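PDB 5JOS: cyclohexadienyl dehydratase from Synthetic construct, which probably catalyses the dehydration and decarboxylation of prephenate to phenylpyruvate and of arogenate to phenylalanine, using a periplasmic solute-binding protein scaffold. Local coordinates for residues T108-R116 / A175-A185; W71-Q79 / V90-A100. All blocks are in the same frame, centred on the assembly; numbering follows the deposited sequence.

Interaction 1: T108-R116 / A175-A185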
loop_
_atom_site.group_PDB
_atom_site.type_symbol
_atom_site.label_atom_id
_atom_site.label_comp_id
_atom_site.label_asym_id
_atom_site.label_seq_id
_atom_site.Cartn_x
_atom_site.Cartn_y
_atom_site.Cartn_z
ATOM N N THR A 108 -0.789 1.669 4.944
ATOM C CA THR A 108 -1.697 0.753 5.656
ATOM C C THR A 108 -2.990 0.557 4.888
ATOM O O THR A 108 -3.388 1.428 4.155
ATOM C CB THR A 108 -1.997 1.213 7.055
ATOM O OG1 THR A 108 -2.515 2.534 7.024
ATOM C CG2 THR A 108 -0.664 1.317 7.876
ATOM N N PHE A 109 -3.546 -0.626 4.943
ATOM C CA PHE A 109 -4.745 -0.890 4.229
ATOM C C PHE A 109 -5.578 -1.978 4.853
ATOM O O PHE A 109 -5.124 -2.634 5.763
ATOM C CB PHE A 109 -4.389 -1.215 2.763
ATOM C CG PHE A 109 -3.739 -2.548 2.523
ATOM C CD1 PHE A 109 -2.364 -2.688 2.605
ATOM C CD2 PHE A 109 -4.461 -3.602 2.127
ATOM C CE1 PHE A 109 -1.772 -3.907 2.370
ATOM C CE2 PHE A 109 -3.888 -4.832 1.875
ATOM C CZ PHE A 109 -2.530 -4.979 1.981
ATOM N N GLY A 110 -6.827 -2.142 4.385
ATOM C CA GLY A 110 -7.631 -3.299 4.712
ATOM C C GLY A 110 -9.010 -3.104 4.179
ATOM O O GLY A 110 -9.253 -3.424 3.044
ATOM N N LYS A 111 -9.893 -2.575 5.016
ATOM C CA LYS A 111 -11.158 -2.052 4.601
ATOM C C LYS A 111 -11.099 -0.537 4.540
ATOM O O LYS A 111 -10.477 0.076 5.371
ATOM C CB LYS A 111 -12.225 -2.462 5.601
ATOM C CG LYS A 111 -12.360 -3.976 5.852
ATOM C CD LYS A 111 -12.646 -4.756 4.602
ATOM C CE LYS A 111 -12.898 -6.249 4.834
ATOM N NZ LYS A 111 -12.970 -6.855 3.424
ATOM N N THR A 112 -11.816 0.022 3.569
ATOM C CA THR A 112 -11.842 1.447 3.339
ATOM C C THR A 112 -13.328 1.788 3.001
ATOM O O THR A 112 -13.950 1.150 2.121
ATOM C CB THR A 112 -10.944 1.830 2.141
ATOM O OG1 THR A 112 -9.568 1.576 2.472
ATOM C CG2 THR A 112 -10.995 3.322 1.809
ATOM N N PRO A 113 -13.916 2.733 3.728
ATOM C CA PRO A 113 -15.214 3.211 3.239
ATOM C C PRO A 113 -15.154 3.958 1.911
ATOM O O PRO A 113 -14.281 4.835 1.625
ATOM C CB PRO A 113 -15.656 4.176 4.311
ATOM C CG PRO A 113 -14.385 4.717 4.880
ATOM C CD PRO A 113 -13.323 3.680 4.696
ATOM N N LEU A 114 -16.168 3.707 1.158
ATOM C CA LEU A 114 -16.394 4.450 -0.071
ATOM C C LEU A 114 -17.690 5.212 0.018
ATOM O O LEU A 114 -18.735 4.633 0.356
ATOM C CB LEU A 114 -16.505 3.410 -1.140
ATOM C CG LEU A 114 -16.869 3.871 -2.556
ATOM C CD1 LEU A 114 -15.655 4.487 -3.143
ATOM C CD2 LEU A 114 -17.312 2.646 -3.369
ATOM N N VAL A 115 -17.638 6.506 -0.246
ATOM C CA VAL A 115 -18.744 7.407 0.097
ATOM C C VAL A 115 -18.943 8.366 -1.050
ATOM O O VAL A 115 -18.115 8.400 -1.984
ATOM C CB VAL A 115 -18.452 8.173 1.351
ATOM C CG1 VAL A 115 -18.211 7.197 2.518
ATOM C CG2 VAL A 115 -17.268 9.152 1.172
ATOM N N ARG A 116 -20.021 9.123 -1.060
ATOM C CA ARG A 116 -20.115 10.164 -2.066
ATOM C C ARG A 116 -19.071 11.224 -1.853
ATOM O O ARG A 116 -18.650 11.510 -0.718
ATOM C CB ARG A 116 -21.502 10.849 -2.071
ATOM C CG ARG A 116 -22.571 9.916 -2.573
ATOM C CD ARG A 116 -23.952 10.545 -2.591
ATOM N NE ARG A 116 -24.429 10.724 -1.237
ATOM C CZ ARG A 116 -24.932 9.766 -0.450
ATOM N NH1 ARG A 116 -25.051 8.516 -0.847
ATOM N NH2 ARG A 116 -25.352 10.082 0.747
ATOM N N ALA A 175 -27.514 4.468 -0.697
ATOM C CA ALA A 175 -26.801 4.043 0.502
ATOM C C ALA A 175 -25.798 5.134 0.718
ATOM O O ALA A 175 -25.534 5.949 -0.192
ATOM C CB ALA A 175 -26.078 2.751 0.259
ATOM N N ASP A 176 -25.179 5.122 1.859
ATOM C CA ASP A 176 -24.241 6.201 2.232
ATOM C C ASP A 176 -22.763 5.806 2.296
ATOM O O ASP A 176 -21.873 6.650 2.073
ATOM C CB ASP A 176 -24.579 6.657 3.649
ATOM C CG ASP A 176 -25.957 7.321 3.720
ATOM O OD1 ASP A 176 -26.213 8.104 2.807
ATOM O OD2 ASP A 176 -26.789 6.997 4.571
ATOM N N VAL A 177 -22.507 4.562 2.689
ATOM C CA VAL A 177 -21.127 4.073 2.870
ATOM C C VAL A 177 -21.051 2.615 2.464
ATOM O O VAL A 177 -21.762 1.781 3.030
ATOM C CB VAL A 177 -20.738 4.106 4.346
ATOM C CG1 VAL A 177 -19.315 3.541 4.536
ATOM C CG2 VAL A 177 -20.858 5.516 4.976
ATOM N N MET A 178 -20.163 2.288 1.507
ATOM C CA MET A 178 -19.907 0.910 1.130
ATOM C C MET A 178 -18.618 0.503 1.807
ATOM O O MET A 178 -17.670 1.259 1.749
ATOM C CB MET A 178 -19.770 0.782 -0.396
ATOM C CG MET A 178 -19.366 -0.626 -0.800
ATOM S SD MET A 178 -19.121 -0.562 -2.580
ATOM C CE MET A 178 -18.506 -2.226 -2.818
ATOM N N ILE A 179 -18.622 -0.640 2.513
ATOM C CA ILE A 179 -17.432 -1.227 3.092
ATOM C C ILE A 179 -16.886 -2.232 2.160
ATOM O O ILE A 179 -17.608 -3.142 1.774
ATOM C CB ILE A 179 -17.697 -1.966 4.425
ATOM C CG1 ILE A 179 -18.338 -1.016 5.385
ATOM C CG2 ILE A 179 -16.449 -2.550 5.006
ATOM C CD1 ILE A 179 -17.509 0.196 5.779
ATOM N N THR A 180 -15.599 -2.046 1.787
ATOM C CA THR A 180 -14.960 -2.943 0.855
ATOM C C THR A 180 -13.451 -2.911 1.074
ATOM O O THR A 180 -12.960 -2.016 1.747
ATOM C CB THR A 180 -15.356 -2.534 -0.571
ATOM O OG1 THR A 180 -14.880 -3.482 -1.505
ATOM C CG2 THR A 180 -14.817 -1.234 -0.905
ATOM N N ASP A 181 -12.713 -3.854 0.480
ATOM C CA ASP A 181 -11.243 -3.762 0.477
ATOM C C ASP A 181 -10.725 -2.461 -0.074
ATOM O O ASP A 181 -11.288 -1.914 -1.015
ATOM C CB ASP A 181 -10.585 -4.881 -0.320
ATOM C CG ASP A 181 -10.763 -6.236 0.326
ATOM O OD1 ASP A 181 -10.898 -6.362 1.533
ATOM O OD2 ASP A 181 -10.770 -7.198 -0.396
ATOM N N THR A 182 -9.579 -2.034 0.460
ATOM C CA THR A 182 -8.972 -0.790 0.102
ATOM C C THR A 182 -8.810 -0.664 -1.435
ATOM O O THR A 182 -9.176 0.381 -2.036
ATOM C CB THR A 182 -7.662 -0.594 0.792
ATOM O OG1 THR A 182 -7.918 -0.610 2.193
ATOM C CG2 THR A 182 -7.028 0.724 0.377
ATOM N N VAL A 183 -8.291 -1.712 -2.057
ATOM C CA VAL A 183 -8.017 -1.643 -3.457
ATOM C C VAL A 183 -9.250 -1.344 -4.262
ATOM O O VAL A 183 -9.226 -0.527 -5.148
ATOM C CB VAL A 183 -7.284 -2.883 -3.980
ATOM C CG1 VAL A 183 -8.162 -4.111 -4.019
ATOM C CG2 VAL A 183 -6.743 -2.529 -5.356
ATOM N N GLU A 184 -10.364 -1.945 -3.920
ATOM C CA GLU A 184 -11.591 -1.681 -4.593
ATOM C C GLU A 184 -12.138 -0.306 -4.341
ATOM O O GLU A 184 -12.649 0.306 -5.270
ATOM C CB GLU A 184 -12.685 -2.642 -4.141
ATOM C CG GLU A 184 -12.340 -4.013 -4.589
ATOM C CD GLU A 184 -13.402 -5.001 -4.224
ATOM O OE1 GLU A 184 -12.947 -6.057 -3.815
ATOM O OE2 GLU A 184 -14.633 -4.729 -4.389
ATOM N N ALA A 185 -12.144 0.128 -3.107
ATOM C CA ALA A 185 -12.566 1.507 -2.814
ATOM C C ALA A 185 -11.829 2.485 -3.636
ATOM O O ALA A 185 -12.434 3.411 -4.176
ATOM C CB ALA A 185 -12.388 1.896 -1.351
HETATM O O HOH W 1 -21.920 9.135 0.850
#
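Thr-112 and Thr-182 meet hydroxyl to hydroxyl, Thr-182 OG1 donating to Thr-112 OG1 at 2.8 Å. Thr-182 OG1 also accepts from Gly-110 N at 2.9 Å, so two bonds grip this buried oxygen. Thr-182 N donates in return to Gly-110 O, and the start of helix 182-190 is tied to the corner at Gly-110. With Thr-112 OG1 beside its own backbone N (chi1 -67°), CG2 is left to pack on Ala-185 CB at 3.7 Å. Nearby, Lys-111 NZ makes a salt bridge to Asp-181 OD1 (2.8 Å) and also bonds Asn-144 and Thr-143.

Strands 111-116 and 177-181 run antiparallel. Leu-114 and Met-178 bond in both directions through their backbones. Their side chains lie side by side, Leu-114 CD2 3.8 Å from Met-178 SD. On the other face Pro-113 CB touches Val-177 CG1 at 3.7 Å.

Toward partly exposed Arg-116, direct backbone pairing gives way to side-chain bonds and a water. The water bridges Arg-116 N and Asp-176 O and lies over one guanidinium face. A bend at chi3 (-71°) brings the guanidinium edge back: Arg-116 NH1 bonds Ala-175 O at 2.7 Å, and NH2 makes a salt bridge to Asp-176 OD1 at 3.0 Å. A leucine here would probably leave Ala-175 O without this donor and Asp-176 with one positive partner fewer beside Arg-135.

The pair lies inside a mixed sheet, between strands 135-138 and 195-197. Helix 166-171 covers Leu-114 and Met-178, and helix 143-151 covers Ile-179. Beyond the corner, strand 107-109 joins strand 205-213 in another sheet, consistent with the two-lobed build of periplasmic binding proteins.

Interaction 2: W71-Q79 / V90-A100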
loop_
_atom_site.group_PDB
_atom_site.type_symbol
_atom_site.label_atom_id
_atom_site.label_comp_id
_atom_site.label_asym_id
_atom_site.label_seq_id
_atom_site.Cartn_x
_atom_site.Cartn_y
_atom_site.Cartn_z
ATOM N N TRP A 71 6.066 -13.324 -8.320
ATOM C CA TRP A 71 5.579 -13.628 -6.985
ATOM C C TRP A 71 6.041 -14.999 -6.483
ATOM O O TRP A 71 6.377 -15.092 -5.325
ATOM C CB TRP A 71 4.046 -13.409 -6.856
ATOM C CG TRP A 71 3.714 -11.951 -7.111
ATOM C CD1 TRP A 71 3.326 -11.396 -8.312
ATOM C CD2 TRP A 71 3.891 -10.881 -6.220
ATOM N NE1 TRP A 71 3.215 -10.055 -8.175
ATOM C CE2 TRP A 71 3.569 -9.702 -6.915
ATOM C CE3 TRP A 71 4.276 -10.788 -4.881
ATOM C CZ2 TRP A 71 3.639 -8.477 -6.342
ATOM C CZ3 TRP A 71 4.383 -9.577 -4.343
ATOM C CH2 TRP A 71 4.041 -8.417 -5.060
ATOM N N PRO A 72 6.106 -16.013 -7.352
ATOM C CA PRO A 72 6.566 -17.333 -7.021
ATOM C C PRO A 72 8.047 -17.398 -6.707
ATOM O O PRO A 72 8.444 -18.268 -6.036
ATOM C CB PRO A 72 6.329 -18.136 -8.329
ATOM C CG PRO A 72 5.140 -17.449 -8.917
ATOM C CD PRO A 72 5.497 -16.018 -8.707
ATOM N N THR A 73 8.863 -16.485 -7.175
ATOM C CA THR A 73 10.294 -16.571 -6.868
ATOM C C THR A 73 10.782 -15.401 -6.045
ATOM O O THR A 73 11.978 -15.223 -5.856
ATOM C CB THR A 73 11.089 -16.539 -8.175
ATOM O OG1 THR A 73 10.727 -15.362 -8.875
ATOM C CG2 THR A 73 10.789 -17.777 -9.016
ATOM N N LEU A 74 9.875 -14.581 -5.553
ATOM C CA LEU A 74 10.289 -13.368 -4.863
ATOM C C LEU A 74 11.194 -13.682 -3.677
ATOM O O LEU A 74 12.197 -12.998 -3.421
ATOM C CB LEU A 74 9.067 -12.711 -4.305
ATOM C CG LEU A 74 9.206 -11.424 -3.524
ATOM C CD1 LEU A 74 9.741 -10.313 -4.443
ATOM C CD2 LEU A 74 7.873 -10.986 -2.917
ATOM N N MET A 75 10.789 -14.681 -2.897
ATOM C CA MET A 75 11.459 -14.925 -1.643
ATOM C C MET A 75 12.773 -15.604 -1.937
ATOM O O MET A 75 13.756 -15.253 -1.296
ATOM C CB MET A 75 10.602 -15.778 -0.660
ATOM C CG MET A 75 9.254 -15.142 -0.222
ATOM S SD MET A 75 9.566 -13.375 0.257
ATOM C CE MET A 75 10.947 -13.698 1.445
ATOM N N SER A 76 12.800 -16.552 -2.876
ATOM C CA SER A 76 14.074 -17.258 -3.124
ATOM C C SER A 76 15.056 -16.348 -3.857
ATOM O O SER A 76 16.237 -16.382 -3.540
ATOM C CB SER A 76 13.880 -18.617 -3.836
ATOM O OG SER A 76 13.226 -18.356 -5.028
ATOM N N ASP A 77 14.591 -15.516 -4.796
ATOM C CA ASP A 77 15.456 -14.500 -5.399
ATOM C C ASP A 77 16.066 -13.593 -4.346
ATOM O O ASP A 77 17.274 -13.325 -4.324
ATOM C CB ASP A 77 14.717 -13.627 -6.406
ATOM C CG ASP A 77 14.398 -14.373 -7.656
ATOM O OD1 ASP A 77 14.879 -15.512 -7.801
ATOM O OD2 ASP A 77 13.586 -13.887 -8.449
ATOM N N LEU A 78 15.239 -13.145 -3.422
ATOM C CA LEU A 78 15.764 -12.295 -2.369
ATOM C C LEU A 78 16.830 -13.046 -1.571
ATOM O O LEU A 78 17.890 -12.514 -1.285
ATOM C CB LEU A 78 14.650 -11.854 -1.433
ATOM C CG LEU A 78 15.115 -10.952 -0.266
ATOM C CD1 LEU A 78 15.674 -9.669 -0.824
ATOM C CD2 LEU A 78 14.039 -10.597 0.727
ATOM N N GLN A 79 16.569 -14.297 -1.196
ATOM C CA GLN A 79 17.556 -15.003 -0.390
ATOM C C GLN A 79 18.862 -15.337 -1.116
ATOM O O GLN A 79 19.878 -15.546 -0.454
ATOM C CB GLN A 79 16.986 -16.292 0.127
ATOM C CG GLN A 79 16.096 -16.055 1.315
ATOM C CD GLN A 79 15.333 -17.308 1.645
ATOM O OE1 GLN A 79 14.201 -17.466 1.211
ATOM N NE2 GLN A 79 15.974 -18.238 2.345
ATOM N N VAL A 90 4.691 -4.774 -1.770
ATOM C CA VAL A 90 4.735 -6.041 -1.046
ATOM C C VAL A 90 4.023 -5.884 0.263
ATOM O O VAL A 90 4.436 -5.129 1.124
ATOM C CB VAL A 90 6.172 -6.507 -0.784
ATOM C CG1 VAL A 90 6.214 -7.835 -0.116
ATOM C CG2 VAL A 90 6.921 -6.667 -2.130
ATOM N N THR A 91 3.017 -6.705 0.458
ATOM C CA THR A 91 2.355 -6.733 1.759
ATOM C C THR A 91 3.214 -7.526 2.766
ATOM O O THR A 91 3.756 -8.571 2.425
ATOM C CB THR A 91 1.011 -7.472 1.654
ATOM O OG1 THR A 91 0.170 -6.782 0.712
ATOM C CG2 THR A 91 0.321 -7.507 2.945
ATOM N N VAL A 92 3.282 -7.023 3.979
ATOM C CA VAL A 92 3.983 -7.654 5.076
ATOM C C VAL A 92 3.161 -8.816 5.577
ATOM O O VAL A 92 2.120 -8.606 6.115
ATOM C CB VAL A 92 4.170 -6.693 6.230
ATOM C CG1 VAL A 92 4.958 -7.366 7.354
ATOM C CG2 VAL A 92 4.928 -5.473 5.803
ATOM N N THR A 93 3.581 -10.024 5.303
ATOM C CA THR A 93 2.889 -11.218 5.770
ATOM C C THR A 93 3.827 -12.027 6.680
ATOM O O THR A 93 5.071 -11.947 6.531
ATOM C CB THR A 93 2.479 -12.111 4.583
ATOM O OG1 THR A 93 3.638 -12.580 3.903
ATOM C CG2 THR A 93 1.611 -11.362 3.516
ATOM N N PRO A 94 3.275 -12.806 7.600
ATOM C CA PRO A 94 4.095 -13.658 8.430
ATOM C C PRO A 94 4.978 -14.567 7.576
ATOM O O PRO A 94 6.148 -14.724 7.852
ATOM C CB PRO A 94 3.049 -14.506 9.207
ATOM C CG PRO A 94 1.786 -13.676 9.179
ATOM C CD PRO A 94 1.821 -12.952 7.878
ATOM N N GLU A 95 4.432 -15.211 6.560
ATOM C CA GLU A 95 5.281 -16.052 5.727
ATOM C C GLU A 95 6.483 -15.283 5.175
ATOM O O GLU A 95 7.595 -15.843 5.065
ATOM C CB GLU A 95 4.498 -16.763 4.599
ATOM C CG GLU A 95 5.259 -17.024 3.270
ATOM C CD GLU A 95 4.308 -17.325 2.053
ATOM O OE1 GLU A 95 4.136 -16.419 1.119
ATOM O OE2 GLU A 95 3.732 -18.480 2.063
ATOM N N ARG A 96 6.275 -14.035 4.772
ATOM C CA ARG A 96 7.355 -13.274 4.185
ATOM C C ARG A 96 8.346 -12.792 5.256
ATOM O O ARG A 96 9.527 -12.714 4.998
ATOM C CB ARG A 96 6.842 -12.070 3.401
ATOM C CG ARG A 96 6.240 -12.496 2.049
ATOM C CD ARG A 96 5.363 -11.410 1.417
ATOM N NE ARG A 96 4.798 -11.864 0.168
ATOM C CZ ARG A 96 3.817 -11.269 -0.504
ATOM N NH1 ARG A 96 3.338 -10.108 -0.085
ATOM N NH2 ARG A 96 3.335 -11.815 -1.643
ATOM N N GLN A 97 7.868 -12.439 6.433
ATOM C CA GLN A 97 8.762 -12.034 7.507
ATOM C C GLN A 97 9.639 -13.108 8.030
ATOM O O GLN A 97 10.656 -12.815 8.672
ATOM C CB GLN A 97 7.983 -11.620 8.709
ATOM C CG GLN A 97 7.272 -10.317 8.409
ATOM C CD GLN A 97 6.217 -10.065 9.478
ATOM O OE1 GLN A 97 5.213 -10.826 9.591
ATOM N NE2 GLN A 97 6.376 -8.969 10.216
ATOM N N LYS A 98 9.246 -14.358 7.844
ATOM C CA LYS A 98 10.096 -15.439 8.270
ATOM C C LYS A 98 11.410 -15.490 7.531
ATOM O O LYS A 98 12.391 -16.000 8.035
ATOM C CB LYS A 98 9.383 -16.781 8.077
ATOM C CG LYS A 98 8.495 -17.095 9.261
ATOM C CD LYS A 98 7.534 -18.236 8.980
ATOM C CE LYS A 98 8.256 -19.517 8.613
ATOM N NZ LYS A 98 7.359 -20.699 8.830
ATOM N N LYS A 99 11.433 -15.011 6.323
ATOM C CA LYS A 99 12.586 -15.199 5.494
ATOM C C LYS A 99 13.161 -13.880 5.078
ATOM O O LYS A 99 14.077 -13.912 4.275
ATOM C CB LYS A 99 12.199 -15.952 4.213
ATOM C CG LYS A 99 11.453 -17.292 4.438
ATOM C CD LYS A 99 10.262 -17.350 3.473
ATOM C CE LYS A 99 9.285 -18.498 3.720
ATOM N NZ LYS A 99 9.948 -19.759 3.315
ATOM N N ALA A 100 12.617 -12.754 5.556
ATOM C CA ALA A 100 13.065 -11.412 5.102
ATOM C C ALA A 100 12.804 -10.380 6.170
ATOM O O ALA A 100 12.036 -10.622 7.087
ATOM C CB ALA A 100 12.358 -11.007 3.843
#
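Met-75 reaches the 90-100 segment through a curled side chain. Bends at chi2 (-47°) and chi3 (-52°) fold its thioether across Arg-96 and carry the methyl group on to Lys-99 and Ala-100. Arg-96 does the reverse. Its chain is extended from CG to NE, which carries the guanidinium past Met-75 and Leu-74 to the indole of Trp-71.

Met-75 is the centre of the packing. Met-75 SD lies 3.9 Å from Arg-96 CG, the two side chains crossing at about a right angle. Met-75 CE touches Lys-99 CB at 3.8 Å and Ala-100 CB at 3.9 Å. One helical turn on, Leu-78 CD2 presses against the same methyl, Ala-100 CB, at 3.6 Å. Ala-100 thus receives two side chains of helix 74-79.

At the other end, Trp-71 CE3 comes within 3.5 Å of Arg-96 NH2. The ring and guanidinium planes are 32° apart, and the approach is oblique. Val-90 CG2 lies farther off, near both Trp-71 and Leu-74.

Arg-96 is positioned from its own segment. Arg-96 NH1 donates to a lone pair of Thr-91 O at 3.0 Å, with the acceptor close to the guanidinium plane. This bond is likely to limit how the guanidinium can turn. The backbone N of Arg-96 donates to Thr-93 OG1 at 3.1 Å; Thr-93, the N-cap residue, thus caps the first turn of helix 94-97. Trp-71 is held too: its NE1 bonds Asp-32.

This is plain structural packing: the apolar face of helix 74-79 (Leu-74, Met-75, Leu-78) lies on the segment bearing helix 94-97. Met-212 of strand 205-213 lies against Leu-74, Met-75 and Ala-100, and Phe-102 of strand 101-102 against Val-90 and Arg-96. Backbone bonds from Val-90 to Gly-210 and from Val-92 to Glu-208 fasten the 90-100 segment to strand 205-213.

How the interactions relate
Interaction 1 is core and interaction 2 is only partly buried. Their centres are 27 Å apart, on opposite sides of the chain's centre. Interaction 1 pairs neighbouring strands of a sheet, so backbone bonds run along it, joined by hydroxyl bonds at the corner and salt bridges toward both ends. Interaction 2 joins a helix to a loop with a short helix and rests on side-chain packing; its polar bonds stay within one segment or go to residues outside both. Both lean on strand 205-213, which pairs with Phe-109 in one and with Val-90 and Val-92 in the other. They also touch directly, Phe-109 CZ packing 3.5 Å from Thr-91 OG1.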